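Long-range contact in 4-hydroxybutyrate CoA-transferase (Porphyromonas gingivalis, PDB 3EH7), which probably transfers coenzyme A between acyl-CoA thioesters and carboxylates such as acetate or 4-hydroxybutyrate: residues 182-194 with 272-284. Residues are numbered along the deposited sequence; the frame is centred on the assembly and turned at random.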
HETATM    1  N   MSE A 182      -1.059  17.172 -38.165  1.00 18.81           N
HETATM    2  CA  MSE A 182      -0.785  18.553 -37.760  1.00 19.07           C
HETATM    3  C   MSE A 182      -2.034  19.215 -37.152  1.00 18.93           C
HETATM    4  O   MSE A 182      -3.168  18.928 -37.548  1.00 18.89           O
HETATM    5  CB  MSE A 182      -0.220  19.391 -38.931  1.00 18.96           C
HETATM    6  CG  MSE A 182       1.135  18.890 -39.529  1.00 17.88           C
HETATM    7 SE   MSE A 182       2.514  18.567 -38.218  0.80 15.77          SE
HETATM    8  CE  MSE A 182       2.598  20.409 -37.520  1.00 20.06           C
ATOM      9  N   ALA A 183      -1.828  20.090 -36.178  1.00 19.21           N
ATOM     10  CA  ALA A 183      -2.945  20.810 -35.565  1.00 19.31           C
ATOM     11  C   ALA A 183      -2.551  22.199 -35.035  1.00 19.89           C
ATOM     12  O   ALA A 183      -1.372  22.521 -34.890  1.00 19.21           O
ATOM     13  CB  ALA A 183      -3.552  19.977 -34.474  1.00 19.28           C
ATOM     14  N   ASP A 184      -3.558  23.017 -34.744  1.00 20.78           N
ATOM     15  CA  ASP A 184      -3.336  24.337 -34.146  1.00 21.59           C
ATOM     16  C   ASP A 184      -4.585  24.755 -33.372  1.00 21.73           C
ATOM     17  O   ASP A 184      -5.542  25.273 -33.931  1.00 21.29           O
ATOM     18  CB  ASP A 184      -2.972  25.356 -35.238  1.00 21.84           C
ATOM     19  CG  ASP A 184      -2.577  26.728 -34.671  1.00 24.06           C
ATOM     20  OD1 ASP A 184      -2.382  26.851 -33.440  1.00 26.00           O
ATOM     21  OD2 ASP A 184      -2.471  27.684 -35.480  1.00 27.05           O
ATOM     22  N   TYR A 185      -4.605  24.483 -32.082  1.00 22.29           N
ATOM     23  CA  TYR A 185      -5.810  24.750 -31.316  1.00 22.94           C
ATOM     24  C   TYR A 185      -5.424  24.856 -29.866  1.00 23.20           C
ATOM     25  O   TYR A 185      -4.450  24.242 -29.453  1.00 22.50           O
ATOM     26  CB  TYR A 185      -6.885  23.664 -31.527  1.00 23.08           C
ATOM     27  CG  TYR A 185      -6.478  22.267 -31.101  1.00 23.32           C
ATOM     28  CD1 TYR A 185      -6.352  21.933 -29.747  1.00 25.88           C
ATOM     29  CD2 TYR A 185      -6.212  21.282 -32.041  1.00 23.23           C
ATOM     30  CE1 TYR A 185      -5.965  20.667 -29.345  1.00 25.12           C
ATOM     31  CE2 TYR A 185      -5.808  20.006 -31.651  1.00 24.00           C
ATOM     32  CZ  TYR A 185      -5.681  19.701 -30.299  1.00 25.41           C
ATOM     33  OH  TYR A 185      -5.299  18.434 -29.876  1.00 24.64           O
ATOM     34  N   PRO A 186      -6.172  25.654 -29.098  1.00 23.69           N
ATOM     35  CA  PRO A 186      -5.854  25.763 -27.698  1.00 24.39           C
ATOM     36  C   PRO A 186      -6.136  24.440 -26.990  1.00 25.22           C
ATOM     37  O   PRO A 186      -7.172  23.818 -27.211  1.00 25.44           O
ATOM     38  CB  PRO A 186      -6.785  26.882 -27.207  1.00 24.09           C
ATOM     39  CG  PRO A 186      -7.899  26.912 -28.201  1.00 24.52           C
ATOM     40  CD  PRO A 186      -7.227  26.607 -29.502  1.00 24.19           C
ATOM     41  N   ILE A 187      -5.213  23.989 -26.158  1.00 26.24           N
ATOM     42  CA  ILE A 187      -5.442  22.731 -25.452  1.00 27.00           C
ATOM     43  C   ILE A 187      -6.530  22.964 -24.391  1.00 27.67           C
ATOM     44  O   ILE A 187      -6.882  24.109 -24.132  1.00 27.70           O
ATOM     45  CB  ILE A 187      -4.140  22.152 -24.874  1.00 26.98           C
ATOM     46  CG1 ILE A 187      -3.595  22.999 -23.732  1.00 26.58           C
ATOM     47  CG2 ILE A 187      -3.067  22.021 -25.992  1.00 26.61           C
ATOM     48  CD1 ILE A 187      -2.335  22.360 -23.082  1.00 23.88           C
ATOM     49  N   TYR A 188      -7.079  21.903 -23.802  1.00 28.78           N
ATOM     50  CA  TYR A 188      -8.151  22.072 -22.799  1.00 29.58           C
ATOM     51  C   TYR A 188      -7.616  22.868 -21.623  1.00 29.84           C
ATOM     52  O   TYR A 188      -6.510  22.606 -21.157  1.00 28.45           O
ATOM     53  CB  TYR A 188      -8.726  20.731 -22.314  1.00 29.80           C
ATOM     54  CG  TYR A 188      -9.555  20.021 -23.360  1.00 31.90           C
ATOM     55  CD1 TYR A 188     -10.629  20.653 -23.972  1.00 35.14           C
ATOM     56  CD2 TYR A 188      -9.268  18.718 -23.741  1.00 35.63           C
ATOM     57  CE1 TYR A 188     -11.400  20.010 -24.946  1.00 36.58           C
ATOM     58  CE2 TYR A 188     -10.035  18.062 -24.719  1.00 36.71           C
ATOM     59  CZ  TYR A 188     -11.094  18.710 -25.311  1.00 36.70           C
ATOM     60  OH  TYR A 188     -11.848  18.070 -26.274  1.00 39.39           O
ATOM     61  N   SER A 189      -8.386  23.871 -21.191  1.00 29.85           N
ATOM     62  CA  SER A 189      -8.049  24.650 -20.024  1.00 31.19           C
ATOM     63  C   SER A 189      -9.114  24.557 -18.939  1.00 32.02           C
ATOM     64  O   SER A 189     -10.241  24.148 -19.174  1.00 32.01           O
ATOM     65  CB  SER A 189      -7.807  26.104 -20.389  1.00 31.15           C
ATOM     66  OG  SER A 189      -8.958  26.667 -20.949  1.00 32.84           O
ATOM     67  N   LEU A 190      -8.722  24.953 -17.747  1.00 33.19           N
ATOM     68  CA  LEU A 190      -9.587  24.970 -16.590  1.00 34.25           C
ATOM     69  C   LEU A 190      -9.655  26.379 -16.082  1.00 34.96           C
ATOM     70  O   LEU A 190      -8.613  27.050 -15.953  1.00 35.32           O
ATOM     71  CB  LEU A 190      -8.965  24.177 -15.461  1.00 34.42           C
ATOM     72  CG  LEU A 190      -8.934  22.674 -15.458  1.00 35.16           C
ATOM     73  CD1 LEU A 190      -8.106  22.289 -14.253  1.00 35.55           C
ATOM     74  CD2 LEU A 190     -10.334  22.104 -15.372  1.00 36.27           C
ATOM     75  N   ALA A 191     -10.867  26.812 -15.762  1.00 35.49           N
ATOM     76  CA  ALA A 191     -11.084  27.991 -14.937  1.00 36.32           C
ATOM     77  C   ALA A 191     -11.044  27.554 -13.480  1.00 36.73           C
ATOM     78  O   ALA A 191     -11.446  26.427 -13.148  1.00 36.57           O
ATOM     79  CB  ALA A 191     -12.447  28.642 -15.252  1.00 35.99           C
ATOM     80  N   LYS A 192     -10.545  28.439 -12.620  1.00 37.49           N
ATOM     81  CA  LYS A 192     -10.500  28.164 -11.181  1.00 38.10           C
ATOM     82  C   LYS A 192     -11.913  28.333 -10.640  1.00 37.39           C
ATOM     83  O   LYS A 192     -12.602  29.257 -11.032  1.00 37.63           O
ATOM     84  CB  LYS A 192      -9.523  29.107 -10.459  1.00 38.78           C
ATOM     85  CG  LYS A 192      -8.043  28.680 -10.552  1.00 40.35           C
ATOM     86  CD  LYS A 192      -7.084  29.876 -10.332  1.00 42.84           C
ATOM     87  CE  LYS A 192      -6.894  30.188  -8.854  1.00 44.51           C
ATOM     88  NZ  LYS A 192      -6.041  29.185  -8.190  1.00 46.21           N
ATOM     89  N   PRO A 193     -12.353  27.417  -9.755  1.00 36.92           N
ATOM     90  CA  PRO A 193     -13.715  27.454  -9.228  1.00 35.75           C
ATOM     91  C   PRO A 193     -13.869  28.428  -8.083  1.00 34.85           C
ATOM     92  O   PRO A 193     -12.884  28.847  -7.501  1.00 34.43           O
ATOM     93  CB  PRO A 193     -13.923  26.043  -8.708  1.00 35.98           C
ATOM     94  CG  PRO A 193     -12.534  25.608  -8.273  1.00 36.60           C
ATOM     95  CD  PRO A 193     -11.542  26.361  -9.115  1.00 36.52           C
ATOM     96  N   LYS A 194     -15.113  28.782  -7.763  1.00 33.74           N
ATOM     97  CA  LYS A 194     -15.375  29.637  -6.614  1.00 32.64           C
ATOM     98  C   LYS A 194     -14.986  28.862  -5.350  1.00 31.28           C
ATOM     99  O   LYS A 194     -15.240  27.667  -5.246  1.00 31.86           O
ATOM    100  CB  LYS A 194     -16.850  30.094  -6.579  1.00 32.60           C
ATOM    101  N   THR A 272       3.842  14.924 -13.322  1.00 19.13           N
ATOM    102  CA  THR A 272       3.705  13.960 -14.416  1.00 18.83           C
ATOM    103  C   THR A 272       2.714  14.416 -15.468  1.00 19.71           C
ATOM    104  O   THR A 272       2.842  14.023 -16.615  1.00 20.89           O
ATOM    105  CB  THR A 272       3.441  12.516 -13.893  1.00 19.34           C
ATOM    106  OG1 THR A 272       3.753  11.565 -14.916  1.00 18.61           O
ATOM    107  CG2 THR A 272       2.006  12.299 -13.376  1.00 18.53           C
ATOM    108  N   PHE A 273       1.765  15.291 -15.106  1.00 20.25           N
ATOM    109  CA  PHE A 273       0.888  15.972 -16.069  1.00 19.78           C
ATOM    110  C   PHE A 273       0.471  17.341 -15.508  1.00 20.91           C
ATOM    111  O   PHE A 273       0.670  17.643 -14.311  1.00 18.69           O
ATOM    112  CB  PHE A 273      -0.311  15.091 -16.518  1.00 20.27           C
ATOM    113  CG  PHE A 273      -1.482  15.030 -15.543  1.00 19.96           C
ATOM    114  CD1 PHE A 273      -1.476  14.129 -14.471  1.00 22.36           C
ATOM    115  CD2 PHE A 273      -2.591  15.845 -15.710  1.00 19.26           C
ATOM    116  CE1 PHE A 273      -2.544  14.042 -13.562  1.00 21.98           C
ATOM    117  CE2 PHE A 273      -3.690  15.792 -14.787  1.00 20.53           C
ATOM    118  CZ  PHE A 273      -3.668  14.876 -13.725  1.00 22.21           C
ATOM    119  N   LEU A 274      -0.044  18.189 -16.398  1.00 21.56           N
ATOM    120  CA  LEU A 274      -0.402  19.579 -16.039  1.00 22.75           C
ATOM    121  C   LEU A 274      -1.722  19.940 -16.668  1.00 23.64           C
ATOM    122  O   LEU A 274      -2.051  19.450 -17.752  1.00 23.29           O
ATOM    123  CB  LEU A 274       0.640  20.561 -16.558  1.00 21.97           C
ATOM    124  CG  LEU A 274       2.053  20.361 -16.047  1.00 23.06           C
ATOM    125  CD1 LEU A 274       3.031  21.212 -16.827  1.00 21.23           C
ATOM    126  CD2 LEU A 274       2.133  20.635 -14.526  1.00 21.76           C
HETATM  127  N   MSE A 275      -2.485  20.777 -15.969  1.00 24.70           N
HETATM  128  CA  MSE A 275      -3.721  21.344 -16.506  0.50 24.58           C
HETATM  129  C   MSE A 275      -4.057  22.650 -15.791  1.00 25.48           C
HETATM  130  O   MSE A 275      -3.890  22.754 -14.575  1.00 25.81           O
HETATM  131  CB  MSE A 275      -4.872  20.351 -16.347  0.50 24.36           C
HETATM  132  CG  MSE A 275      -6.200  20.887 -16.843  0.50 23.11           C
HETATM  133 SE   MSE A 275      -7.504  19.498 -17.144  0.40 21.02          SE
HETATM  134  CE  MSE A 275      -6.529  17.997 -16.425  0.50 20.90           C
ATOM    135  N   GLY A 276      -4.524  23.639 -16.542  1.00 25.69           N
ATOM    136  CA  GLY A 276      -4.865  24.929 -15.955  1.00 26.37           C
ATOM    137  C   GLY A 276      -5.284  25.888 -17.028  1.00 26.34           C
ATOM    138  O   GLY A 276      -5.776  25.469 -18.061  1.00 27.02           O
ATOM    139  N   SER A 277      -5.081  27.176 -16.790  1.00 26.91           N
ATOM    140  CA  SER A 277      -5.466  28.190 -17.742  1.00 27.36           C
ATOM    141  C   SER A 277      -4.413  28.300 -18.830  1.00 28.58           C
ATOM    142  O   SER A 277      -3.318  27.735 -18.737  1.00 27.93           O
ATOM    143  CB  SER A 277      -5.628  29.551 -17.059  1.00 27.05           C
ATOM    144  OG  SER A 277      -4.360  30.077 -16.702  1.00 25.14           O
ATOM    145  N   GLU A 278      -4.750  29.066 -19.860  1.00 29.96           N
ATOM    146  CA  GLU A 278      -3.801  29.379 -20.919  1.00 31.07           C
ATOM    147  C   GLU A 278      -2.536  30.001 -20.329  1.00 31.35           C
ATOM    148  O   GLU A 278      -1.428  29.793 -20.829  1.00 31.84           O
ATOM    149  CB  GLU A 278      -4.457  30.292 -21.960  1.00 31.72           C
ATOM    150  CG  GLU A 278      -3.971  30.067 -23.388  1.00 34.75           C
ATOM    151  CD  GLU A 278      -3.818  28.585 -23.779  1.00 38.94           C
ATOM    152  OE1 GLU A 278      -4.694  27.725 -23.433  1.00 42.58           O
ATOM    153  OE2 GLU A 278      -2.792  28.286 -24.436  1.00 41.56           O
ATOM    154  N   ASP A 279      -2.692  30.716 -19.226  1.00 31.53           N
ATOM    155  CA  ASP A 279      -1.557  31.298 -18.534  1.00 31.73           C
ATOM    156  C   ASP A 279      -0.572  30.254 -18.036  1.00 30.98           C
ATOM    157  O   ASP A 279       0.636  30.449 -18.162  1.00 31.10           O
ATOM    158  CB  ASP A 279      -2.032  32.138 -17.355  1.00 32.39           C
ATOM    159  CG  ASP A 279      -0.908  32.864 -16.671  1.00 33.90           C
ATOM    160  OD1 ASP A 279       0.069  33.278 -17.332  1.00 38.00           O
ATOM    161  OD2 ASP A 279      -0.998  33.026 -15.445  1.00 37.26           O
ATOM    162  N   VAL A 280      -1.065  29.157 -17.455  1.00 30.18           N
ATOM    163  CA  VAL A 280      -0.168  28.088 -16.979  1.00 29.17           C
ATOM    164  C   VAL A 280       0.642  27.499 -18.133  1.00 28.57           C
ATOM    165  O   VAL A 280       1.855  27.262 -17.998  1.00 28.39           O
ATOM    166  CB  VAL A 280      -0.936  26.958 -16.255  1.00 29.63           C
ATOM    167  CG1 VAL A 280      -0.093  25.694 -16.158  1.00 29.33           C
ATOM    168  CG2 VAL A 280      -1.345  27.426 -14.878  1.00 28.73           C
ATOM    169  N   TYR A 281      -0.037  27.281 -19.258  1.00 27.24           N
ATOM    170  CA  TYR A 281       0.570  26.703 -20.421  1.00 27.07           C
ATOM    171  C   TYR A 281       1.652  27.609 -21.033  1.00 27.82           C
ATOM    172  O   TYR A 281       2.628  27.094 -21.562  1.00 28.01           O
ATOM    173  CB  TYR A 281      -0.498  26.343 -21.450  1.00 26.45           C
ATOM    174  CG  TYR A 281      -1.581  25.418 -20.915  1.00 24.56           C
ATOM    175  CD1 TYR A 281      -1.285  24.422 -19.989  1.00 23.35           C
ATOM    176  CD2 TYR A 281      -2.891  25.539 -21.345  1.00 24.54           C
ATOM    177  CE1 TYR A 281      -2.288  23.572 -19.497  1.00 25.40           C
ATOM    178  CE2 TYR A 281      -3.884  24.707 -20.869  1.00 23.87           C
ATOM    179  CZ  TYR A 281      -3.576  23.723 -19.943  1.00 24.82           C
ATOM    180  OH  TYR A 281      -4.552  22.887 -19.472  1.00 23.76           O
ATOM    181  N   HIS A 282       1.486  28.935 -20.944  1.00 27.94           N
ATOM    182  CA  HIS A 282       2.545  29.883 -21.336  1.00 28.71           C
ATOM    183  C   HIS A 282       3.712  29.872 -20.330  1.00 27.73           C
ATOM    184  O   HIS A 282       4.859  29.825 -20.722  1.00 27.38           O
ATOM    185  CB  HIS A 282       1.989  31.311 -21.502  1.00 29.28           C
ATOM    186  CG  HIS A 282       3.042  32.340 -21.792  1.00 32.91           C
ATOM    187  ND1 HIS A 282       3.438  33.283 -20.863  1.00 37.05           N
ATOM    188  CD2 HIS A 282       3.803  32.558 -22.894  1.00 36.43           C
ATOM    189  CE1 HIS A 282       4.373  34.057 -21.390  1.00 37.03           C
ATOM    190  NE2 HIS A 282       4.619  33.634 -22.619  1.00 37.76           N
ATOM    191  N   PHE A 283       3.409  29.886 -19.037  1.00 26.88           N
ATOM    192  CA  PHE A 283       4.446  29.862 -18.007  1.00 26.65           C
ATOM    193  C   PHE A 283       5.388  28.628 -18.098  1.00 27.18           C
ATOM    194  O   PHE A 283       6.594  28.741 -17.845  1.00 27.00           O
ATOM    195  CB  PHE A 283       3.790  29.938 -16.630  1.00 26.73           C
ATOM    196  CG  PHE A 283       4.723  29.694 -15.494  1.00 25.56           C
ATOM    197  CD1 PHE A 283       5.512  30.711 -15.009  1.00 25.27           C
ATOM    198  CD2 PHE A 283       4.799  28.438 -14.899  1.00 27.41           C
ATOM    199  CE1 PHE A 283       6.375  30.500 -13.963  1.00 24.23           C
ATOM    200  CE2 PHE A 283       5.666  28.208 -13.838  1.00 25.84           C
ATOM    201  CZ  PHE A 283       6.454  29.265 -13.366  1.00 24.38           C
ATOM    202  N   ILE A 284       4.849  27.467 -18.472  1.00 26.47           N
ATOM    203  CA  ILE A 284       5.648  26.241 -18.510  1.00 26.70           C
ATOM    204  C   ILE A 284       6.415  26.070 -19.824  1.00 27.30           C
ATOM    205  O   ILE A 284       7.334  25.267 -19.888  1.00 27.85           O
ATOM    206  CB  ILE A 284       4.787  24.961 -18.273  1.00 26.70           C
ATOM    207  CG1 ILE A 284       3.866  24.702 -19.488  1.00 27.11           C
ATOM    208  CG2 ILE A 284       4.048  25.074 -16.932  1.00 23.91           C
ATOM    209  CD1 ILE A 284       2.850  23.592 -19.313  1.00 28.72           C
TER
HETATM  210  O   HOH W   1      -3.206  25.960 -25.559  1.00 30.30           O
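The extended linker that leaves strand 179-183 of the N-terminal parallel sheet and runs toward helix 197-208 crosses the loop before helix 278-284 and its first turn, where Ile187, Tyr188 and Leu190 meet Tyr281, Gly276 and Met275 (a selenomethionine). Tyr281 OH donates to Tyr188 O at 2.6 Å, in the carbonyl plane, and accepts from Gly276 N at 3.0 Å, so the phenol bridges linker and pre-helix loop. Its ring is also held through one face: Ile187, with CG1 set between backbone N and carbonyl carbon (chi1 69°), lays CD1 over the ring centre in a CH-pi contact, 3.5 Å from the centroid. Ser277 O lies over the opposite face, offset toward the rim. Two residues on from Tyr188, Leu190 N donates to Gly276 O at 3.0 Å from well above the carbonyl plane, and Ser189 CA, from the residue between, adds a CA-H...O contact to the same oxygen. The Leu190 side chain crosses that of Met275 at about a right angle, Leu190 CD1 3.5 Å from Met275 CG, and also touches Ile220. A water joins Ile187 N to Glu278 OE2. Ser277 OG, hydrogen-bonded to Asp246, caps the helix by accepting weakly from Asp279 N. The cross-segment bonds fasten an interdomain linker to a capped helix start in this two-domain alpha/beta CoA-transferase fold.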